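Local coordinates for PlaB phospholipase (PDB 6ZTI), which is a virulence-associated phospholipase of Legionella pneumophila with an alpha/beta hydrolase fold, whose activity is controlled by tetramerization mediated by NAD(H), at residues V194-K199 with G219-A224; P131-S136 with T226-S231; G259-L264 with D311-E316; I336-S341 with F394-I399; G33-W38 with G272-I277. All blocks are in the same frame, centred on the assembly; numbering follows the deposited sequence.

Interaction 1. Residues V194-K199 with G219-A224; sequences VLTGQK and GVVRVA
The amide of Gln198 is the flat side-chain group that meets the other segment, and it does so through its oxygen end: OE1 lies 3.9 Å from Val223 CG2. The same methyl is approached more closely by the root of the glutamine, with Gln198 CB 3.7 Å from Val223 CG2. Gln198 CG stands between its own backbone N and carbonyl carbon (chi1 54°), after which the chain runs extended and takes the amide on to Gln318, whose NE2 bonds to OE1. The other methyl of Val223 faces the strand, CG1 coming within 4.4 Å of Thr196 CG2.

What the two segments lack in direct polar contact is supplied by a single bound water. Thr196 OG1 donates to it over 2.9 Å. The water in turn donates to two backbone carbonyls, Gly197 O at 3.0 Å on the strand side and Val221 O at 2.9 Å on the other. Three bonds therefore hold a molecule that bridges the Thr196-Gly197 part of strand 191-197 in the alpha/beta hydrolase sheet and the loop leading into the short helix 223-226.

As a worked example of a buried water used as a connector, the site implies a fixed direction for the threonine hydroxyl: its hydrogen is committed to the water, and both hydrogens of the water go to carbonyl oxygens that the methyl groups around them could not satisfy.

Interaction 2. Residues P131-S136 with T226-S231; sequences PANHGS and TNMNYS
His134 drives the edge of its imidazole into the face of Tyr230 in a T-shaped pair, the centroids 4.6 Å apart and the planes at 86°. This belongs to the tight part of the contact. His134 CE1 stands over one face of the phenol ring, toward its rim, while NE2 donates in the imidazole plane to Asn227 O at 3.1 Å, so the ring's rotation is fixed by a bond and a stack together. Beside it, Asn133 ND2 reaches Thr226 O at 3.1 Å in a nearly straight bond (169°). The other end of that amide, OD1, is taken by Arg107 NE. Where the two backbones come nearest, Pro131 O presses to 3.2 Å from Thr226 CG2.

The Met228 chain fits more loosely; bent at its second and third torsions, it brings SD 3.7 Å from Asn133 CG. On the solvent side, the partly exposed Asn229 turns away from the 131-136 loop and closes an Asx turn instead, its N bonded to Asn227 OD1 at 3.0 Å.

The two loops meet near the centre of the folded chain. Pro131, Thr226 and Met228 rest on Val194 of strand 191-197, Thr226 also on Phe258 of strand 257-261, and Tyr230 OH bonds to Asn177 O of helix 171-180.

Interaction 3. Residues G259-L264 with D311-E316; sequences GVLPGL and DNITKE
Thr314 OG1 is gripped from two directions. From the strand, Val260 N donates to it over 2.8 Å with an N-H...O angle of 157°; within its own helix the hydroxyl bonds to Leu310 O, one turn earlier. The first torsion explains how one oxygen serves both: OG1 is opposite the carbonyl carbon and beside the backbone N (chi1 -65°), a position that lets a helical threonine reach the preceding turn and a neighbour alike. Gly259, without a side chain, lets the oxygen in close, its CA 3.2 Å from OG1.

A hydrocarbon layer flanks this bond. Val260 CG2 meets Thr314 CG2 at 3.8 Å, the two side chains crossing at about a right angle. One residue earlier on the helix, Ile313 uses its CG2 branch alone: the methyl is 4.2 Å from Leu261 CD2 and 4.4 Å from CD of the solvent-exposed Pro262. Thr317 adds a second polar tie, since its OG1 is bonded to both Val260 O and Ile313 O. On the side of the helix turned from the strand, Lys315 NZ pairs with Asp311 OD2 in a salt bridge of 3.2 Å.

The case illustrates how a helix can cover an edge strand. Strand 257-261 is one of the two edge strands of the parallel sheet within this chain; its inner side pairs with strand 191-197, and the 311-316 part of helix 300-320 runs at 45° to residues 259-261, the segment axes 6.3 Å apart at closest. Trp290 of helix 286-296 touches both Leu261 and Ile313, packing a second helix against the same seam.

Interaction 4. Residues I336-S341 with F394-I399; sequences ITNRYS and FLDYDI
Arg339 crosses Asp398 at about a right angle and meets its carboxylate side-on. CB stands 3.5 Å from Asp398 OD2 and CG 3.4 Å from the same oxygen; the chain bends about the CG-CD bond (chi3 -59°), CD staying near that oxygen, which turns the guanidinium edge-on to its partner. There NE and NH2 both donate to Asp398 OD1, each at 3.1 Å, using the syn lone pair, and a weak bond runs from NE to OD2. The two flat groups lie only 8° from coplanar. At the tip NH2 also comes 4.1 Å from Tyr397 CE1. The backbone adds a bond of its own: Arg339 N donates to Asp398 OD2 at 2.9 Å on the anti side, tilted from the carboxylate plane.

Asp396 has a double task. Its OD2 receives Asn338 ND2 at 2.8 Å, while OD1 caps the following helix by accepting from Ile399 N at 3.0 Å. The rings of Tyr340 and Phe394 are roughly parallel (30°) but so offset that one hardly covers the other. Tyr393, an NAD-binding residue, directly precedes Phe394.

Here an antiparallel ladder hands over to a helix. Ser341 and Leu395 form the hydrogen-bonded pair and Tyr340 and Asp396 the non-hydrogen-bonded one, joining strands 340-349 and 390-396. Helix 397-404 starts right after Asp396, and strand 378-383 borders strand 390-396, its Val379 touching both Tyr340 and Phe394.

Interaction 5. Residues G33-W38 with G272-I277; sequences GELPQW and GIIRSI
Leu35 spreads its CD2 branch over two isoleucines of the opposing turn: CD2 is 4.0 Å from Ile274 CD1 and 4.0 Å from Ile277 CD1. CG lies opposite the backbone N (chi1 178°), and this torsion carries CD2 toward the two isoleucines from the first turn of helix 35-44. The leucine crosses Ile274 at about a right angle and Ile277 obliquely, and Ile277 CD1 lies against Leu35 CB as well. Phe20 of strand 16-21 and Ile291 of helix 286-296 also pack on Leu35.

Just before the helix the contact becomes a matter of backbone. Glu34 N donates to Ile277 O at 3.0 Å in an almost straight bond of 171°. Gly33, at positive phi, slides its CA among three carbonyl oxygens, 3.9 Å from Ile274 O, 3.8 Å from Arg275 O and 3.8 Å from Ile277 O. Having no side chain, it can come this near. Glu34 occupies the N-cap position, and its OE1 bonds to Met279 N, just beyond the 272-277 segment.

The segment is braced internally. Ile274 to Ile277 form a type I beta turn, and just ahead of it Gly272 O accepts from Ser276 OG at 2.7 Å and from Ser276 N, on opposite faces of its plane; Ser276 OG is bonded to His285 NE2 too. Gln37, further along the helix, packs on Leu474 of the second subunit.

The chemistry divides the labour in an instructive way: apolar branches fill the buried side, while one nearly straight backbone bond and the close approach of a glycine are consistent with a fixed spacing between the helix start and the turn.

Following the chain from its N terminus, interaction 5 opens first, at 33-38, and its loop is closed only at 272-277, after the strands of the parallel sheet and the helices between them have been laid down. Within that loop interaction 2 spans 131-136 to 226-231, and interaction 1 lies inside it in turn, from 194-199 to 219-224. Interaction 3 starts at 259-264, before interaction 5 has closed, and ends at 311-316, so these two cross. Interaction 4, 336-341 with 394-399, follows all of them. Interactions 1 and 3 share neighbouring strands 191-197 and 257-261; interaction 1 also touches interaction 4, linking the hydrolase core to the mixed sheet.

Interaction 1. Residues V194-K199 with G219-A224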
# COMPACT_ATOMS: atom_id res chain seq x y z
N VAL B 194 -28.97 28.31 1.35
CA VAL B 194 -27.60 28.14 1.82
C VAL B 194 -27.12 29.47 2.37
O VAL B 194 -27.20 30.50 1.69
CB VAL B 194 -26.67 27.64 0.72
CG1 VAL B 194 -25.21 27.73 1.19
CG2 VAL B 194 -27.05 26.19 0.33
N LEU B 195 -26.67 29.47 3.61
CA LEU B 195 -26.01 30.62 4.19
C LEU B 195 -24.62 30.21 4.62
O LEU B 195 -24.43 29.13 5.18
CB LEU B 195 -26.81 31.17 5.37
CG LEU B 195 -28.26 31.58 5.10
CD1 LEU B 195 -28.97 31.94 6.41
CD2 LEU B 195 -28.34 32.75 4.16
N THR B 196 -23.63 31.06 4.35
CA THR B 196 -22.30 30.76 4.86
C THR B 196 -21.54 32.07 5.05
O THR B 196 -22.03 33.15 4.72
CB THR B 196 -21.55 29.81 3.93
OG1 THR B 196 -20.40 29.29 4.61
CG2 THR B 196 -21.14 30.54 2.71
N GLY B 197 -20.34 31.94 5.62
CA GLY B 197 -19.47 33.07 5.81
C GLY B 197 -18.11 32.74 5.22
O GLY B 197 -17.85 31.61 4.82
N GLN B 198 -17.25 33.76 5.18
CA GLN B 198 -15.91 33.60 4.63
C GLN B 198 -14.85 34.28 5.49
O GLN B 198 -13.82 34.73 4.98
CB GLN B 198 -15.83 34.14 3.21
CG GLN B 198 -16.30 35.55 3.06
CD GLN B 198 -15.94 36.07 1.70
OE1 GLN B 198 -16.17 35.40 0.69
NE2 GLN B 198 -15.33 37.23 1.66
N LYS B 199 -15.09 34.34 6.79
CA LYS B 199 -14.16 34.91 7.76
C LYS B 199 -13.37 33.78 8.42
O LYS B 199 -13.95 32.77 8.83
CB LYS B 199 -14.94 35.69 8.82
CG LYS B 199 -14.15 36.78 9.51
CD LYS B 199 -13.97 37.98 8.59
CE LYS B 199 -13.38 39.16 9.34
NZ LYS B 199 -12.80 40.18 8.41
N GLY B 219 -12.49 28.52 6.99
CA GLY B 219 -11.63 27.67 7.76
C GLY B 219 -11.91 26.19 7.58
O GLY B 219 -11.04 25.37 7.88
N VAL B 220 -13.09 25.83 7.09
CA VAL B 220 -13.45 24.43 6.94
C VAL B 220 -14.06 24.18 5.56
O VAL B 220 -13.73 23.18 4.92
CB VAL B 220 -14.43 23.99 8.05
CG1 VAL B 220 -14.89 22.56 7.83
CG2 VAL B 220 -13.78 24.14 9.40
N VAL B 221 -14.95 25.05 5.11
CA VAL B 221 -15.65 24.87 3.84
C VAL B 221 -15.43 26.10 2.98
O VAL B 221 -15.58 27.24 3.44
CB VAL B 221 -17.16 24.61 4.04
CG1 VAL B 221 -17.38 23.23 4.61
CG2 VAL B 221 -17.78 25.67 4.94
N ARG B 222 -15.09 25.87 1.72
CA ARG B 222 -14.97 26.96 0.77
C ARG B 222 -16.36 27.48 0.41
O ARG B 222 -17.30 26.70 0.27
CB ARG B 222 -14.23 26.47 -0.48
CG ARG B 222 -12.85 25.89 -0.17
CD ARG B 222 -12.34 25.02 -1.28
NE ARG B 222 -10.90 24.84 -1.19
CZ ARG B 222 -10.19 23.99 -1.93
NH1 ARG B 222 -10.78 23.21 -2.82
NH2 ARG B 222 -8.87 23.92 -1.77
N VAL B 223 -16.49 28.80 0.28
CA VAL B 223 -17.77 29.37 -0.14
C VAL B 223 -18.31 28.62 -1.34
O VAL B 223 -19.48 28.26 -1.41
CB VAL B 223 -17.62 30.87 -0.44
CG1 VAL B 223 -18.93 31.45 -0.98
CG2 VAL B 223 -17.17 31.65 0.78
N ALA B 224 -17.45 28.40 -2.34
CA ALA B 224 -17.93 27.75 -3.55
C ALA B 224 -18.40 26.33 -3.28
O ALA B 224 -19.28 25.84 -3.99
CB ALA B 224 -16.83 27.75 -4.62
O HOH W 1 -17.84 29.10 3.20

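Interaction 2. Residues P131-S136 with T226-S231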
# COMPACT_ATOMS: atom_id res chain seq x y z
N PRO B 131 -22.74 24.54 4.68
CA PRO B 131 -22.76 23.11 4.35
C PRO B 131 -21.61 22.71 3.46
O PRO B 131 -21.24 23.44 2.53
CB PRO B 131 -24.08 22.94 3.60
CG PRO B 131 -24.21 24.25 2.88
CD PRO B 131 -23.71 25.29 3.86
N ALA B 132 -21.06 21.52 3.71
CA ALA B 132 -19.97 20.96 2.90
C ALA B 132 -20.54 20.20 1.70
O ALA B 132 -20.26 19.03 1.47
CB ALA B 132 -19.07 20.07 3.74
N ASN B 133 -21.35 20.92 0.91
CA ASN B 133 -22.13 20.26 -0.13
C ASN B 133 -21.25 19.70 -1.24
O ASN B 133 -21.62 18.70 -1.87
CB ASN B 133 -23.16 21.22 -0.70
CG ASN B 133 -24.37 21.34 0.19
OD1 ASN B 133 -24.87 20.35 0.73
ND2 ASN B 133 -24.84 22.56 0.38
N HIS B 134 -20.10 20.32 -1.51
CA HIS B 134 -19.15 19.78 -2.48
C HIS B 134 -17.85 19.34 -1.81
O HIS B 134 -16.83 19.22 -2.47
CB HIS B 134 -18.87 20.80 -3.58
CG HIS B 134 -20.09 21.20 -4.35
ND1 HIS B 134 -20.56 20.49 -5.44
CD2 HIS B 134 -20.95 22.24 -4.18
CE1 HIS B 134 -21.65 21.08 -5.90
NE2 HIS B 134 -21.90 22.15 -5.16
N GLY B 135 -17.88 19.12 -0.49
CA GLY B 135 -16.75 18.56 0.23
C GLY B 135 -15.96 19.60 1.00
O GLY B 135 -16.21 20.81 0.92
N SER B 136 -14.98 19.10 1.74
CA SER B 136 -14.05 19.91 2.53
C SER B 136 -12.63 19.49 2.21
O SER B 136 -12.31 18.30 2.27
CB SER B 136 -14.29 19.75 4.04
OG SER B 136 -13.20 20.28 4.77
N THR B 226 -20.11 25.40 -0.75
CA THR B 226 -21.41 25.39 -0.08
C THR B 226 -22.56 25.57 -1.05
O THR B 226 -23.69 25.17 -0.75
CB THR B 226 -21.52 26.49 0.99
OG1 THR B 226 -21.61 27.78 0.36
CG2 THR B 226 -20.37 26.48 1.96
N ASN B 227 -22.30 26.17 -2.21
CA ASN B 227 -23.36 26.68 -3.07
C ASN B 227 -24.06 25.54 -3.80
O ASN B 227 -23.42 24.76 -4.51
CB ASN B 227 -22.76 27.66 -4.07
CG ASN B 227 -23.77 28.63 -4.61
OD1 ASN B 227 -24.97 28.39 -4.58
ND2 ASN B 227 -23.28 29.75 -5.13
N MET B 228 -25.38 25.48 -3.68
CA MET B 228 -26.15 24.51 -4.44
C MET B 228 -26.50 24.98 -5.84
O MET B 228 -27.22 24.27 -6.55
CB MET B 228 -27.41 24.14 -3.67
CG MET B 228 -27.11 23.31 -2.46
SD MET B 228 -26.40 21.71 -2.85
CE MET B 228 -27.73 21.01 -3.83
N ASN B 229 -26.04 26.15 -6.25
CA ASN B 229 -26.12 26.61 -7.63
C ASN B 229 -24.83 26.17 -8.30
O ASN B 229 -23.77 26.75 -8.06
CB ASN B 229 -26.29 28.13 -7.71
CG ASN B 229 -27.55 28.63 -7.01
OD1 ASN B 229 -28.67 28.37 -7.46
ND2 ASN B 229 -27.38 29.37 -5.93
N TYR B 230 -24.90 25.11 -9.11
CA TYR B 230 -23.72 24.60 -9.79
C TYR B 230 -24.15 23.96 -11.10
O TYR B 230 -25.33 23.67 -11.32
CB TYR B 230 -22.95 23.59 -8.94
CG TYR B 230 -23.79 22.43 -8.45
CD1 TYR B 230 -24.51 22.54 -7.27
CD2 TYR B 230 -23.87 21.22 -9.14
CE1 TYR B 230 -25.28 21.51 -6.79
CE2 TYR B 230 -24.65 20.16 -8.66
CZ TYR B 230 -25.35 20.33 -7.48
OH TYR B 230 -26.15 19.34 -6.96
N SER B 231 -23.17 23.69 -11.96
CA SER B 231 -23.40 23.06 -13.24
C SER B 231 -22.58 21.78 -13.35
O SER B 231 -21.53 21.65 -12.73
CB SER B 231 -23.02 23.98 -14.38
OG SER B 231 -23.95 25.05 -14.49

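Interaction 3. Residues G259-L264 with D311-E316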
# COMPACT_ATOMS: atom_id res chain seq x y z
N GLY B 259 -26.47 33.08 0.26
CA GLY B 259 -25.96 34.29 0.87
C GLY B 259 -24.64 34.02 1.57
O GLY B 259 -24.49 33.02 2.27
N VAL B 260 -23.69 34.92 1.36
CA VAL B 260 -22.45 34.97 2.12
C VAL B 260 -22.60 36.09 3.14
O VAL B 260 -22.63 37.27 2.79
CB VAL B 260 -21.23 35.18 1.20
CG1 VAL B 260 -19.95 35.22 2.00
CG2 VAL B 260 -21.15 34.09 0.12
N LEU B 261 -22.74 35.73 4.37
CA LEU B 261 -22.98 36.66 5.46
C LEU B 261 -21.68 37.24 6.00
O LEU B 261 -20.64 36.57 5.96
CB LEU B 261 -23.72 35.96 6.59
CG LEU B 261 -25.04 35.28 6.23
CD1 LEU B 261 -25.73 34.70 7.49
CD2 LEU B 261 -25.96 36.26 5.51
N PRO B 262 -21.70 38.46 6.54
CA PRO B 262 -20.46 39.11 6.97
C PRO B 262 -19.97 38.68 8.34
O PRO B 262 -20.74 38.55 9.30
CB PRO B 262 -20.84 40.60 6.99
CG PRO B 262 -22.28 40.58 7.38
CD PRO B 262 -22.86 39.37 6.65
N GLY B 263 -18.65 38.49 8.43
CA GLY B 263 -17.96 38.39 9.71
C GLY B 263 -18.06 37.06 10.41
O GLY B 263 -17.85 37.00 11.62
N LEU B 264 -18.34 35.99 9.68
CA LEU B 264 -18.70 34.72 10.28
C LEU B 264 -17.78 33.61 9.79
O LEU B 264 -17.54 33.48 8.58
CB LEU B 264 -20.16 34.39 9.96
CG LEU B 264 -21.23 35.33 10.52
CD1 LEU B 264 -22.58 34.84 10.09
CD2 LEU B 264 -21.17 35.40 12.03
N ASP B 311 -28.44 37.72 -2.45
CA ASP B 311 -27.41 38.00 -3.44
C ASP B 311 -26.81 39.39 -3.23
O ASP B 311 -25.59 39.57 -3.38
CB ASP B 311 -27.99 37.87 -4.85
CG ASP B 311 -26.92 38.06 -5.92
OD1 ASP B 311 -25.96 37.25 -5.94
OD2 ASP B 311 -27.01 39.01 -6.72
N ASN B 312 -27.64 40.37 -2.90
CA ASN B 312 -27.12 41.69 -2.57
C ASN B 312 -26.21 41.65 -1.35
O ASN B 312 -25.17 42.31 -1.32
CB ASN B 312 -28.27 42.67 -2.33
CG ASN B 312 -28.97 43.07 -3.60
OD1 ASN B 312 -28.45 42.88 -4.70
ND2 ASN B 312 -30.17 43.64 -3.46
N ILE B 313 -26.60 40.89 -0.32
CA ILE B 313 -25.76 40.75 0.87
C ILE B 313 -24.43 40.09 0.51
O ILE B 313 -23.38 40.47 1.02
CB ILE B 313 -26.50 39.95 1.96
CG1 ILE B 313 -27.80 40.64 2.39
CG2 ILE B 313 -25.61 39.72 3.18
CD1 ILE B 313 -27.65 42.07 2.86
N THR B 314 -24.47 39.07 -0.34
CA THR B 314 -23.23 38.44 -0.79
C THR B 314 -22.31 39.46 -1.45
O THR B 314 -21.11 39.52 -1.15
CB THR B 314 -23.57 37.30 -1.75
OG1 THR B 314 -24.28 36.28 -1.04
CG2 THR B 314 -22.32 36.70 -2.36
N LYS B 315 -22.85 40.26 -2.37
CA LYS B 315 -22.03 41.25 -3.06
C LYS B 315 -21.43 42.25 -2.08
O LYS B 315 -20.27 42.64 -2.22
CB LYS B 315 -22.88 41.98 -4.11
CG LYS B 315 -23.04 41.18 -5.38
CD LYS B 315 -24.29 41.58 -6.15
CE LYS B 315 -24.27 41.02 -7.56
NZ LYS B 315 -23.95 39.56 -7.57
N GLU B 316 -22.21 42.67 -1.09
CA GLU B 316 -21.74 43.64 -0.11
C GLU B 316 -20.68 43.04 0.80
O GLU B 316 -19.65 43.67 1.09
CB GLU B 316 -22.93 44.16 0.70
CG GLU B 316 -22.57 45.11 1.83
CD GLU B 316 -23.75 45.39 2.75
OE1 GLU B 316 -24.52 44.45 3.04
OE2 GLU B 316 -23.90 46.55 3.19

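Interaction 4. Residues I336-S341 with F394-I399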
# COMPACT_ATOMS: atom_id res chain seq x y z
N ILE B 336 -5.94 39.30 1.69
CA ILE B 336 -6.77 39.62 0.53
C ILE B 336 -7.65 38.41 0.24
O ILE B 336 -7.16 37.29 0.13
CB ILE B 336 -5.92 39.99 -0.68
CG1 ILE B 336 -5.10 41.26 -0.38
CG2 ILE B 336 -6.81 40.19 -1.91
CD1 ILE B 336 -4.03 41.56 -1.41
N THR B 337 -8.95 38.66 0.12
CA THR B 337 -9.95 37.63 -0.14
C THR B 337 -10.71 38.06 -1.38
O THR B 337 -11.38 39.10 -1.35
CB THR B 337 -10.90 37.46 1.05
OG1 THR B 337 -10.14 37.24 2.25
CG2 THR B 337 -11.85 36.30 0.83
N ASN B 338 -10.61 37.30 -2.47
CA ASN B 338 -11.38 37.61 -3.66
C ASN B 338 -12.61 36.71 -3.69
O ASN B 338 -13.16 36.39 -2.64
CB ASN B 338 -10.52 37.46 -4.92
CG ASN B 338 -9.45 38.54 -5.02
OD1 ASN B 338 -9.71 39.71 -4.76
ND2 ASN B 338 -8.23 38.13 -5.35
N ARG B 339 -13.05 36.32 -4.88
CA ARG B 339 -14.09 35.31 -5.06
C ARG B 339 -13.50 34.18 -5.87
O ARG B 339 -12.63 34.40 -6.72
CB ARG B 339 -15.32 35.92 -5.74
CG ARG B 339 -15.72 37.24 -5.13
CD ARG B 339 -16.85 37.89 -5.86
NE ARG B 339 -16.53 38.14 -7.25
CZ ARG B 339 -17.44 38.50 -8.16
NH1 ARG B 339 -18.70 38.66 -7.80
NH2 ARG B 339 -17.06 38.69 -9.41
N TYR B 340 -13.92 32.95 -5.57
CA TYR B 340 -13.25 31.75 -6.06
C TYR B 340 -14.21 30.77 -6.72
O TYR B 340 -15.41 30.75 -6.42
CB TYR B 340 -12.47 31.08 -4.89
CG TYR B 340 -11.53 32.06 -4.20
CD1 TYR B 340 -12.00 32.91 -3.22
CD2 TYR B 340 -10.19 32.18 -4.56
CE1 TYR B 340 -11.17 33.82 -2.60
CE2 TYR B 340 -9.36 33.09 -3.96
CZ TYR B 340 -9.86 33.90 -2.97
OH TYR B 340 -9.07 34.82 -2.34
N SER B 341 -13.67 29.96 -7.64
CA SER B 341 -14.40 28.91 -8.34
C SER B 341 -13.72 27.58 -8.07
O SER B 341 -12.49 27.51 -7.98
CB SER B 341 -14.46 29.17 -9.84
OG SER B 341 -14.98 30.46 -10.13
N PHE B 394 -9.03 24.66 -7.31
CA PHE B 394 -9.62 25.82 -6.66
C PHE B 394 -8.91 27.04 -7.23
O PHE B 394 -7.68 27.16 -7.13
CB PHE B 394 -9.43 25.70 -5.15
CG PHE B 394 -10.26 26.66 -4.34
CD1 PHE B 394 -11.61 26.86 -4.63
CD2 PHE B 394 -9.70 27.32 -3.26
CE1 PHE B 394 -12.34 27.74 -3.88
CE2 PHE B 394 -10.43 28.19 -2.51
CZ PHE B 394 -11.76 28.40 -2.82
N LEU B 395 -9.69 27.95 -7.81
CA LEU B 395 -9.17 29.05 -8.60
C LEU B 395 -9.72 30.37 -8.11
O LEU B 395 -10.84 30.46 -7.60
CB LEU B 395 -9.55 28.90 -10.09
CG LEU B 395 -9.27 27.55 -10.74
CD1 LEU B 395 -9.84 27.58 -12.16
CD2 LEU B 395 -7.80 27.22 -10.74
N ASP B 396 -8.92 31.42 -8.31
CA ASP B 396 -9.32 32.78 -8.03
C ASP B 396 -10.09 33.30 -9.24
O ASP B 396 -9.51 33.55 -10.30
CB ASP B 396 -8.11 33.65 -7.72
CG ASP B 396 -8.47 35.04 -7.24
OD1 ASP B 396 -9.42 35.64 -7.80
OD2 ASP B 396 -7.80 35.55 -6.32
N TYR B 397 -11.40 33.45 -9.09
CA TYR B 397 -12.21 33.84 -10.23
C TYR B 397 -11.91 35.27 -10.66
O TYR B 397 -11.91 35.57 -11.86
CB TYR B 397 -13.69 33.70 -9.90
CG TYR B 397 -14.55 34.19 -11.04
CD1 TYR B 397 -14.92 35.53 -11.12
CD2 TYR B 397 -14.96 33.33 -12.06
CE1 TYR B 397 -15.69 35.99 -12.17
CE2 TYR B 397 -15.73 33.78 -13.11
CZ TYR B 397 -16.09 35.12 -13.16
OH TYR B 397 -16.87 35.59 -14.19
N ASP B 398 -11.71 36.17 -9.71
CA ASP B 398 -11.52 37.56 -10.10
C ASP B 398 -10.19 37.76 -10.81
O ASP B 398 -10.09 38.61 -11.70
CB ASP B 398 -11.62 38.45 -8.86
CG ASP B 398 -13.03 38.47 -8.28
OD1 ASP B 398 -14.00 38.62 -9.06
OD2 ASP B 398 -13.16 38.30 -7.06
N ILE B 399 -9.17 36.98 -10.47
CA ILE B 399 -7.90 37.08 -11.18
C ILE B 399 -8.03 36.46 -12.56
O ILE B 399 -7.48 36.98 -13.54
CB ILE B 399 -6.79 36.41 -10.35
CG1 ILE B 399 -6.47 37.28 -9.12
CG2 ILE B 399 -5.56 36.15 -11.21
CD1 ILE B 399 -5.44 36.71 -8.16

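Interaction 5. Residues G33-W38 with G272-I277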
# COMPACT_ATOMS: atom_id res chain seq x y z
N GLY B 33 -25.34 26.92 19.72
CA GLY B 33 -25.39 28.21 20.37
C GLY B 33 -26.68 28.32 21.16
O GLY B 33 -27.22 27.32 21.63
N GLU B 34 -27.19 29.54 21.29
CA GLU B 34 -28.49 29.77 21.90
C GLU B 34 -29.58 30.05 20.87
O GLU B 34 -30.67 30.50 21.24
CB GLU B 34 -28.38 30.92 22.92
CG GLU B 34 -27.41 30.62 24.06
CD GLU B 34 -27.43 31.65 25.19
OE1 GLU B 34 -27.59 32.87 24.92
OE2 GLU B 34 -27.28 31.24 26.36
N LEU B 35 -29.33 29.72 19.60
CA LEU B 35 -30.34 29.98 18.57
C LEU B 35 -31.64 29.21 18.78
O LEU B 35 -32.71 29.79 18.50
CB LEU B 35 -29.75 29.66 17.19
CG LEU B 35 -30.73 29.86 16.03
CD1 LEU B 35 -31.21 31.30 16.02
CD2 LEU B 35 -30.13 29.47 14.70
N PRO B 36 -31.64 27.95 19.23
CA PRO B 36 -32.93 27.28 19.50
C PRO B 36 -33.79 28.00 20.53
O PRO B 36 -34.98 28.23 20.29
CB PRO B 36 -32.50 25.89 19.99
CG PRO B 36 -31.15 25.68 19.36
CD PRO B 36 -30.50 27.03 19.39
N GLN B 37 -33.21 28.37 21.68
CA GLN B 37 -33.95 29.13 22.68
C GLN B 37 -34.44 30.46 22.11
O GLN B 37 -35.53 30.93 22.44
CB GLN B 37 -33.08 29.36 23.92
CG GLN B 37 -32.88 28.09 24.75
CD GLN B 37 -31.47 27.95 25.35
OE1 GLN B 37 -30.52 28.64 24.95
NE2 GLN B 37 -31.34 27.05 26.32
N TRP B 38 -33.63 31.10 21.25
CA TRP B 38 -34.04 32.38 20.69
C TRP B 38 -35.21 32.24 19.72
O TRP B 38 -36.13 33.06 19.74
CB TRP B 38 -32.85 33.05 19.99
CG TRP B 38 -33.15 34.44 19.49
CD1 TRP B 38 -33.22 35.57 20.22
CD2 TRP B 38 -33.41 34.82 18.13
NE1 TRP B 38 -33.51 36.65 19.41
CE2 TRP B 38 -33.63 36.21 18.12
CE3 TRP B 38 -33.48 34.13 16.92
CZ2 TRP B 38 -33.92 36.92 16.96
CZ3 TRP B 38 -33.76 34.83 15.77
CH2 TRP B 38 -33.98 36.21 15.80
N GLY B 272 -18.34 31.95 15.12
CA GLY B 272 -18.91 30.80 14.44
C GLY B 272 -20.30 31.09 13.91
O GLY B 272 -21.13 31.69 14.59
N ILE B 273 -20.57 30.60 12.69
CA ILE B 273 -21.80 30.98 11.99
C ILE B 273 -23.05 30.69 12.82
O ILE B 273 -24.02 31.44 12.75
CB ILE B 273 -21.86 30.31 10.61
CG1 ILE B 273 -23.11 30.77 9.85
CG2 ILE B 273 -21.85 28.80 10.74
CD1 ILE B 273 -23.03 30.56 8.33
N ILE B 274 -23.05 29.61 13.62
CA ILE B 274 -24.18 29.37 14.52
C ILE B 274 -23.71 29.33 15.98
O ILE B 274 -24.44 29.74 16.89
CB ILE B 274 -24.96 28.09 14.15
CG1 ILE B 274 -26.18 27.90 15.08
CG2 ILE B 274 -24.07 26.87 14.17
CD1 ILE B 274 -27.13 26.76 14.69
N ARG B 275 -22.47 28.88 16.21
CA ARG B 275 -21.99 28.74 17.58
C ARG B 275 -21.95 30.06 18.33
O ARG B 275 -22.13 30.08 19.56
CB ARG B 275 -20.59 28.11 17.58
CG ARG B 275 -20.05 27.80 18.97
CD ARG B 275 -20.79 26.64 19.62
NE ARG B 275 -20.22 26.25 20.91
CZ ARG B 275 -20.57 26.78 22.07
NH1 ARG B 275 -21.49 27.74 22.12
NH2 ARG B 275 -20.00 26.35 23.19
N SER B 276 -21.73 31.18 17.64
CA SER B 276 -21.55 32.47 18.28
C SER B 276 -22.87 33.16 18.64
O SER B 276 -22.84 34.23 19.28
CB SER B 276 -20.72 33.39 17.39
OG SER B 276 -21.43 33.81 16.24
N ILE B 277 -24.02 32.57 18.30
CA ILE B 277 -25.31 33.19 18.55
C ILE B 277 -25.66 33.08 20.03
O ILE B 277 -25.68 31.99 20.59
CB ILE B 277 -26.40 32.53 17.69
CG1 ILE B 277 -26.09 32.69 16.21
CG2 ILE B 277 -27.77 33.10 18.00
CD1 ILE B 277 -27.07 32.00 15.30